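Local coordinates for sortase family protein (Clostridium perfringens, PDB 6IXZ) that probably acts as a class C sortase, a membrane-bound cysteine transpeptidase of the kind that joins pilin subunits into pili, at residues Val8-Asp13 with Pro74-Thr79; Leu107-Gly112 with Gln116-Asp121; Cys172-Tyr175 with Thr179-Leu182. All blocks are in the same frame, centred on the assembly; numbering follows the deposited sequence.

How the interactions relate
The three contacts follow one another along the chain and all reach one sheet. Interaction 1 sets an N-terminal helix against strand 71-77, and its inner end touches interaction 2, where T79 CG2 lies 3.8 Å from S108 CB and I75 CG2 4.0 Å from L107 CD2. Interactions 2 and 3, whose centres are 10 Å apart, sit on the neighbouring strands 103-109 and 165-173. Their junction is the predicted active site, with H110 CD2 3.4 Å from C172 SG, and a second touch joins T120 CG2 to Y175 CD1 at 3.6 Å. Interactions 1 and 3 do not touch; their nearest atoms are about 7 Å apart.

Interaction 1 of 3, residues Val8-Asp13 with Pro74-Thr79; sequences VSTISD and PIYYGT
T10 and I11, side by side on one face of helix 5-18, close on the pyrrolidine ring of P74 from two positions. The I11 branch is the closer: CG1 lies 3.7 Å from P74 CD, and CD1 of I11 is 3.8 Å from the same CD. With CG1 beside the backbone N (chi1 -70°) and the chain fully extended beyond it (chi2 -180°), the I11 side chain crosses the CD end of the ring. T10 takes the other end, its CG2 3.8 Å from P74 CB and 4.0 Å from P74 CG. Both side chains meet the proline at roughly a right angle. Across this contact, T10 and I11 touch the ring with methyl and methylene groups. The same T10 CG2 is 3.8 Å from Y76 OH, approaching the phenol obliquely from the opposite direction.

The short axes of helix and strand pass 8.9 Å apart at 78°, which places a nearly perpendicular helix across strand 71-77. In this class C sortase the helix thereby covers one flank of the sortase beta-barrel, and V60 and Y63 of strand 60-66 extend the surface under T10 and I11. T10 OG1 adds no cross-link: it bonds within its own helix to F6 O, and its 3.8 Å separation from Y76 OH is too long for a hydrogen bond.

The rest of the helix turn is loose by comparison. V8, S9, S12 and D13 are solvent-exposed and make no contact with the strand, while P74, Y76 and T10 are buried. I83 and K86 of helix 81-86 also pack against Y76.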
loop_
_atom_site.group_PDB
_atom_site.type_symbol
_atom_site.label_atom_id
_atom_site.label_comp_id
_atom_site.label_asym_id
_atom_site.label_seq_id
_atom_site.Cartn_x
_atom_site.Cartn_y
_atom_site.Cartn_z
ATOM N N VAL A 8 -4.539 0.579 -15.947
ATOM C CA VAL A 8 -5.968 0.947 -16.032
ATOM C C VAL A 8 -6.833 -0.315 -16.192
ATOM O O VAL A 8 -7.939 -0.402 -15.678
ATOM C CB VAL A 8 -6.238 1.910 -17.222
ATOM C CG1 VAL A 8 -5.736 1.299 -18.522
ATOM C CG2 VAL A 8 -7.727 2.237 -17.348
ATOM N N SER A 9 -6.344 -1.286 -16.950
ATOM C CA SER A 9 -7.144 -2.466 -17.244
ATOM C C SER A 9 -7.201 -3.309 -15.979
ATOM O O SER A 9 -8.187 -4.022 -15.715
ATOM C CB SER A 9 -6.505 -3.273 -18.373
ATOM O OG SER A 9 -7.250 -4.443 -18.629
ATOM N N THR A 10 -6.127 -3.205 -15.204
ATOM C CA THR A 10 -5.985 -3.921 -13.956
ATOM C C THR A 10 -7.002 -3.434 -12.942
ATOM O O THR A 10 -7.688 -4.232 -12.309
ATOM C CB THR A 10 -4.564 -3.784 -13.413
ATOM O OG1 THR A 10 -3.651 -4.446 -14.320
ATOM C CG2 THR A 10 -4.459 -4.452 -12.035
ATOM N N ILE A 11 -7.176 -2.131 -12.843
ATOM C CA ILE A 11 -8.139 -1.617 -11.879
ATOM C C ILE A 11 -9.546 -2.069 -12.228
ATOM O O ILE A 11 -10.338 -2.408 -11.349
ATOM C CB ILE A 11 -8.089 -0.091 -11.777
ATOM C CG1 ILE A 11 -6.778 0.337 -11.084
ATOM C CG2 ILE A 11 -9.308 0.404 -11.010
ATOM C CD1 ILE A 11 -6.599 1.836 -10.906
ATOM N N SER A 12 -9.870 -2.043 -13.518
ATOM C CA SER A 12 -11.190 -2.479 -13.999
ATOM C C SER A 12 -11.500 -3.933 -13.651
ATOM O O SER A 12 -12.549 -4.232 -13.092
ATOM C CB SER A 12 -11.289 -2.291 -15.519
ATOM O OG SER A 12 -12.577 -2.650 -15.984
ATOM N N ASP A 13 -10.579 -4.826 -14.010
ATOM C CA ASP A 13 -10.644 -6.233 -13.645
ATOM C C ASP A 13 -10.924 -6.426 -12.163
ATOM O O ASP A 13 -11.717 -7.286 -11.781
ATOM C CB ASP A 13 -9.292 -6.901 -13.930
ATOM C CG ASP A 13 -9.060 -7.144 -15.383
ATOM O OD1 ASP A 13 -7.979 -7.677 -15.729
ATOM O OD2 ASP A 13 -9.972 -6.837 -16.167
ATOM N N PRO A 74 -3.370 0.601 -9.233
ATOM C CA PRO A 74 -3.595 -0.675 -8.529
ATOM C C PRO A 74 -2.537 -0.880 -7.483
ATOM O O PRO A 74 -1.431 -0.380 -7.637
ATOM C CB PRO A 74 -3.453 -1.742 -9.623
ATOM C CG PRO A 74 -2.721 -1.065 -10.730
ATOM C CD PRO A 74 -3.104 0.395 -10.660
ATOM N N ILE A 75 -2.880 -1.629 -6.452
ATOM C CA ILE A 75 -1.959 -2.039 -5.398
ATOM C C ILE A 75 -1.834 -3.559 -5.395
ATOM O O ILE A 75 -2.822 -4.279 -5.258
ATOM C CB ILE A 75 -2.421 -1.554 -4.022
ATOM C CG1 ILE A 75 -2.419 -0.030 -3.962
ATOM C CG2 ILE A 75 -1.508 -2.076 -2.916
ATOM C CD1 ILE A 75 -3.548 0.484 -3.109
ATOM N N TYR A 76 -0.617 -4.025 -5.664
ATOM C CA TYR A 76 -0.271 -5.433 -5.609
ATOM C C TYR A 76 0.248 -5.767 -4.198
ATOM O O TYR A 76 0.763 -4.905 -3.496
ATOM C CB TYR A 76 0.825 -5.750 -6.638
ATOM C CG TYR A 76 0.412 -5.509 -8.073
ATOM C CD1 TYR A 76 0.525 -4.250 -8.641
ATOM C CD2 TYR A 76 -0.089 -6.543 -8.869
ATOM C CE1 TYR A 76 0.190 -4.030 -9.954
ATOM C CE2 TYR A 76 -0.420 -6.324 -10.191
ATOM C CZ TYR A 76 -0.313 -5.061 -10.714
ATOM O OH TYR A 76 -0.689 -4.807 -12.013
ATOM N N TYR A 77 0.166 -7.032 -3.810
ATOM C CA TYR A 77 0.986 -7.505 -2.714
ATOM C C TYR A 77 2.366 -7.872 -3.249
ATOM O O TYR A 77 2.480 -8.535 -4.288
ATOM C CB TYR A 77 0.377 -8.721 -2.002
ATOM C CG TYR A 77 1.136 -9.027 -0.731
ATOM C CD1 TYR A 77 2.147 -10.002 -0.707
ATOM C CD2 TYR A 77 1.012 -8.198 0.368
ATOM C CE1 TYR A 77 2.899 -10.222 0.433
ATOM C CE2 TYR A 77 1.753 -8.412 1.517
ATOM C CZ TYR A 77 2.704 -9.418 1.532
ATOM O OH TYR A 77 3.463 -9.584 2.656
ATOM N N GLY A 78 3.392 -7.443 -2.518
ATOM C CA GLY A 78 4.750 -7.920 -2.741
ATOM C C GLY A 78 5.558 -6.845 -3.438
ATOM O O GLY A 78 5.000 -5.881 -3.932
ATOM N N THR A 79 6.881 -6.937 -3.383
ATOM C CA THR A 79 7.729 -5.926 -4.023
ATOM C C THR A 79 8.949 -6.545 -4.700
ATOM O O THR A 79 9.975 -5.915 -4.774
ATOM C CB THR A 79 8.296 -4.900 -3.015
ATOM O OG1 THR A 79 9.078 -5.575 -2.000
ATOM C CG2 THR A 79 7.173 -4.028 -2.393
#

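Interaction 2 of 3, residues Leu107-Gly112 with Gln116-Asp121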
loop_
_atom_site.group_PDB
_atom_site.type_symbol
_atom_site.label_atom_id
_atom_site.label_comp_id
_atom_site.label_asym_id
_atom_site.label_seq_id
_atom_site.Cartn_x
_atom_site.Cartn_y
_atom_site.Cartn_z
ATOM N N LEU A 107 3.511 1.132 0.893
ATOM C CA LEU A 107 3.221 0.937 -0.505
ATOM C C LEU A 107 4.378 1.476 -1.339
ATOM O O LEU A 107 4.678 2.667 -1.299
ATOM C CB LEU A 107 1.893 1.630 -0.880
ATOM C CG LEU A 107 0.701 1.337 0.021
ATOM C CD1 LEU A 107 -0.533 2.178 -0.335
ATOM C CD2 LEU A 107 0.371 -0.145 0.020
ATOM N N SER A 108 5.102 0.554 -1.984
ATOM C CA SER A 108 6.380 0.852 -2.666
ATOM C C SER A 108 6.223 0.980 -4.191
ATOM O O SER A 108 5.648 0.122 -4.848
ATOM C CB SER A 108 7.402 -0.272 -2.397
ATOM O OG SER A 108 8.715 0.150 -2.720
ATOM N N ALA A 109 6.834 2.022 -4.736
ATOM C CA ALA A 109 6.759 2.364 -6.140
ATOM C C ALA A 109 8.164 2.542 -6.631
ATOM O O ALA A 109 8.940 3.228 -5.975
ATOM C CB ALA A 109 6.008 3.667 -6.333
ATOM N N HIS A 110 8.484 1.934 -7.771
ATOM C CA HIS A 110 9.808 2.082 -8.405
ATOM C C HIS A 110 9.665 2.443 -9.892
ATOM O O HIS A 110 9.441 1.575 -10.699
ATOM C CB HIS A 110 10.659 0.800 -8.263
ATOM C CG HIS A 110 12.132 1.033 -8.416
ATOM N ND1 HIS A 110 12.654 1.939 -9.309
ATOM C CD2 HIS A 110 13.192 0.523 -7.745
ATOM C CE1 HIS A 110 13.969 1.945 -9.217
ATOM N NE2 HIS A 110 14.318 1.138 -8.231
ATOM N N THR A 111 9.811 3.726 -10.231
ATOM C CA THR A 111 9.588 4.186 -11.590
ATOM C C THR A 111 10.766 3.811 -12.512
ATOM O O THR A 111 10.574 3.562 -13.684
ATOM C CB THR A 111 9.330 5.702 -11.687
ATOM O OG1 THR A 111 10.521 6.432 -11.383
ATOM C CG2 THR A 111 8.204 6.152 -10.797
ATOM N N GLY A 112 11.950 3.643 -11.951
ATOM C CA GLY A 112 13.070 3.057 -12.710
ATOM C C GLY A 112 12.783 1.687 -13.289
ATOM O O GLY A 112 13.275 1.353 -14.361
ATOM N N GLN A 116 7.169 4.296 -15.544
ATOM C CA GLN A 116 5.874 5.015 -15.424
ATOM C C GLN A 116 6.005 5.916 -14.176
ATOM O O GLN A 116 6.781 5.608 -13.261
ATOM C CB GLN A 116 4.701 4.021 -15.193
ATOM C CG GLN A 116 4.395 3.055 -16.349
ATOM C CD GLN A 116 3.850 3.749 -17.584
ATOM O OE1 GLN A 116 3.193 4.786 -17.473
ATOM N NE2 GLN A 116 4.054 3.142 -18.770
ATOM N N LYS A 117 5.254 7.005 -14.118
ATOM C CA LYS A 117 5.466 7.998 -13.064
ATOM C C LYS A 117 5.145 7.426 -11.693
ATOM O O LYS A 117 5.846 7.701 -10.705
ATOM C CB LYS A 117 4.619 9.246 -13.313
ATOM C CG LYS A 117 5.241 10.197 -14.332
ATOM C CD LYS A 117 4.412 11.456 -14.535
ATOM C CE LYS A 117 4.112 12.171 -13.226
ATOM N NZ LYS A 117 3.735 13.597 -13.445
ATOM N N LEU A 118 4.096 6.609 -11.638
ATOM C CA LEU A 118 3.639 5.980 -10.380
ATOM C C LEU A 118 3.550 6.972 -9.213
ATOM O O LEU A 118 2.587 7.745 -9.152
ATOM C CB LEU A 118 4.498 4.754 -10.021
ATOM C CG LEU A 118 4.509 3.600 -11.042
ATOM C CD1 LEU A 118 5.271 2.392 -10.501
ATOM C CD2 LEU A 118 3.124 3.183 -11.433
ATOM N N PHE A 119 4.447 6.879 -8.227
ATOM C CA PHE A 119 4.374 7.756 -7.055
ATOM C C PHE A 119 5.342 8.923 -7.139
ATOM O O PHE A 119 5.642 9.559 -6.108
ATOM C CB PHE A 119 4.660 7.013 -5.747
ATOM C CG PHE A 119 3.507 6.236 -5.193
ATOM C CD1 PHE A 119 2.216 6.416 -5.659
ATOM C CD2 PHE A 119 3.703 5.440 -4.073
ATOM C CE1 PHE A 119 1.168 5.702 -5.112
ATOM C CE2 PHE A 119 2.666 4.699 -3.536
ATOM C CZ PHE A 119 1.384 4.862 -4.032
ATOM N N THR A 120 5.858 9.198 -8.334
ATOM C CA THR A 120 6.839 10.287 -8.497
ATOM C C THR A 120 6.390 11.621 -7.905
ATOM O O THR A 120 7.122 12.240 -7.125
ATOM C CB THR A 120 7.233 10.464 -9.972
ATOM O OG1 THR A 120 7.996 9.312 -10.396
ATOM C CG2 THR A 120 8.060 11.741 -10.183
ATOM N N ASP A 121 5.146 12.005 -8.174
ATOM C CA ASP A 121 4.660 13.302 -7.741
ATOM C C ASP A 121 4.293 13.400 -6.243
ATOM O O ASP A 121 3.798 14.447 -5.800
ATOM C CB ASP A 121 3.468 13.705 -8.610
ATOM C CG ASP A 121 3.892 14.105 -10.019
ATOM O OD1 ASP A 121 5.093 14.389 -10.236
ATOM O OD2 ASP A 121 3.052 14.109 -10.920
HETATM O O HOH W 1 10.388 8.278 -9.373
#
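T120 OG1 accepts a hydrogen bond of 2.8 Å from a water that is also bonded to T111 OG1 at 2.7 Å, making a one-water bridge between the segments. T120 OG1 also donates to K117 O, although that oxygen is crowded in the model and its position is less certain. T111 has its hydroxyl between the backbone N and the carbonyl carbon (chi1 69°), which turns OG1 to the water and CG2 toward the loop; the very short approaches of CG2 to the Q116 and K117 carbonyls are doubtful.

Residues K117 to T120 form a type II' beta turn, packed through L118 against the backbone of the predicted active-site histidine H110, which occupies the N-cap position of helix 111-114. A salt bridge spans the turn, from K117 NZ at its start to D121 OD2 just past its end (2.7 Å), on the carboxylate's syn side but 24° out of its plane.

Away from the water the contact is apolar. A109 CB lies 3.7 Å from F119 CB and 4.1 Å from L118 CB, meeting the phenyl ring obliquely. L107 O sits in the plane of that ring, 3.6 Å from F119 CE2 at its edge. L73 of strand 71-77 packs against both L118 and F119, and V88 against F119.

Interaction 3 of 3, residues Cys172-Tyr175 with Thr179-Leu182; sequences CYPY and TERL
Backbone bonding pairs Y173 with E180 as an antiparallel hydrogen-bonded pair, the next pair, C172 with R181, being non-hydrogen-bonded. The E180 N to Y173 O bond is short and fairly straight (2.7 Å, 164° at the hydrogen), its donor tilted 29° from the carbonyl plane. Y173 O also takes a weak bond from T179 N at 2.9 Å, so two N-H groups share one oxygen. The return bond, Y173 N to E180 O, is weak and bent too. A CA-H...O contact from C172 CA to E180 O, 3.3 Å, supplements it.

Apolar packing lies on the face carrying Y173 and E180. The Y173 side chain leaves the strand with CG opposite the backbone N (chi1 -169°), which brings CG to 3.9 Å from L182 CB, an oblique crossing. P174, after a cis peptide bond, folds back so that its CB stands over the centre of the tyrosine ring; its CD reaches E180 CG at 4.1 Å.

On the opposite face stand C172, the predicted acyl-thioester residue, and R181, with H110 touching C172. A cysteine near the end of one strand and an arginine beside it on the next, with a histidine close by, is consistent with the Cys-His-Arg active site known from sortases, R181 probably being the arginine.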
loop_
_atom_site.group_PDB
_atom_site.type_symbol
_atom_site.label_atom_id
_atom_site.label_comp_id
_atom_site.label_asym_id
_atom_site.label_seq_id
_atom_site.Cartn_x
_atom_site.Cartn_y
_atom_site.Cartn_z
ATOM N N CYS A 172 11.215 5.565 -4.811
ATOM C CA CYS A 172 12.638 5.855 -5.029
ATOM C C CYS A 172 12.855 7.320 -5.424
ATOM O O CYS A 172 11.972 7.959 -6.001
ATOM C CB CYS A 172 13.222 4.961 -6.104
ATOM S SG CYS A 172 13.099 3.237 -5.712
ATOM N N TYR A 173 14.026 7.851 -5.085
ATOM C CA TYR A 173 14.237 9.291 -4.994
ATOM C C TYR A 173 15.737 9.546 -5.007
ATOM O O TYR A 173 16.506 8.627 -4.749
ATOM C CB TYR A 173 13.602 9.834 -3.709
ATOM C CG TYR A 173 13.531 11.344 -3.644
ATOM C CD1 TYR A 173 12.522 12.041 -4.286
ATOM C CD2 TYR A 173 14.510 12.065 -2.994
ATOM C CE1 TYR A 173 12.507 13.427 -4.298
ATOM C CE2 TYR A 173 14.479 13.442 -2.952
ATOM C CZ TYR A 173 13.472 14.121 -3.592
ATOM O OH TYR A 173 13.472 15.498 -3.553
ATOM N N PRO A 174 16.163 10.706 -5.533
ATOM C CA PRO A 174 15.404 11.605 -6.398
ATOM C C PRO A 174 15.090 11.008 -7.759
ATOM O O PRO A 174 15.607 9.946 -8.106
ATOM C CB PRO A 174 16.325 12.823 -6.566
ATOM C CG PRO A 174 17.678 12.349 -6.222
ATOM C CD PRO A 174 17.515 11.218 -5.250
ATOM N N TYR A 175 14.266 11.721 -8.525
ATOM C CA TYR A 175 13.692 11.180 -9.748
ATOM C C TYR A 175 14.754 10.840 -10.789
ATOM O O TYR A 175 15.458 11.713 -11.260
ATOM C CB TYR A 175 12.689 12.164 -10.349
ATOM C CG TYR A 175 12.176 11.724 -11.701
ATOM C CD1 TYR A 175 11.139 10.801 -11.810
ATOM C CD2 TYR A 175 12.756 12.200 -12.870
ATOM C CE1 TYR A 175 10.687 10.369 -13.044
ATOM C CE2 TYR A 175 12.298 11.796 -14.109
ATOM C CZ TYR A 175 11.263 10.879 -14.192
ATOM O OH TYR A 175 10.810 10.471 -15.419
ATOM N N THR A 179 18.446 6.561 -5.464
ATOM C CA THR A 179 19.507 6.259 -4.542
ATOM C C THR A 179 18.999 6.386 -3.099
ATOM O O THR A 179 19.554 5.776 -2.171
ATOM C CB THR A 179 20.685 7.199 -4.858
ATOM O OG1 THR A 179 21.880 6.430 -5.047
ATOM C CG2 THR A 179 20.856 8.235 -3.813
ATOM N N GLU A 180 17.857 7.063 -2.944
ATOM C CA GLU A 180 17.111 7.061 -1.684
ATOM C C GLU A 180 15.672 6.584 -1.889
ATOM O O GLU A 180 15.272 6.217 -3.011
ATOM C CB GLU A 180 17.070 8.459 -1.073
ATOM C CG GLU A 180 18.070 9.426 -1.655
ATOM C CD GLU A 180 19.155 9.774 -0.673
ATOM O OE1 GLU A 180 19.800 8.838 -0.143
ATOM O OE2 GLU A 180 19.353 10.985 -0.442
ATOM N N ARG A 181 14.925 6.614 -0.784
ATOM C CA ARG A 181 13.467 6.461 -0.747
ATOM C C ARG A 181 12.879 7.685 -0.081
ATOM O O ARG A 181 13.289 8.035 1.027
ATOM C CB ARG A 181 13.071 5.291 0.142
ATOM C CG ARG A 181 13.676 3.947 -0.183
ATOM C CD ARG A 181 13.815 3.182 1.128
ATOM N NE ARG A 181 13.218 1.865 1.024
ATOM C CZ ARG A 181 13.143 0.993 2.016
ATOM N NH1 ARG A 181 13.615 1.313 3.222
ATOM N NH2 ARG A 181 12.543 -0.174 1.802
ATOM N N LEU A 182 11.918 8.315 -0.755
ATOM C CA LEU A 182 11.051 9.326 -0.156
ATOM C C LEU A 182 9.817 8.670 0.442
ATOM O O LEU A 182 9.154 7.852 -0.206
ATOM C CB LEU A 182 10.651 10.350 -1.226
ATOM C CG LEU A 182 9.525 11.338 -0.888
ATOM C CD1 LEU A 182 9.992 12.343 0.158
ATOM C CD2 LEU A 182 9.116 12.071 -2.155
#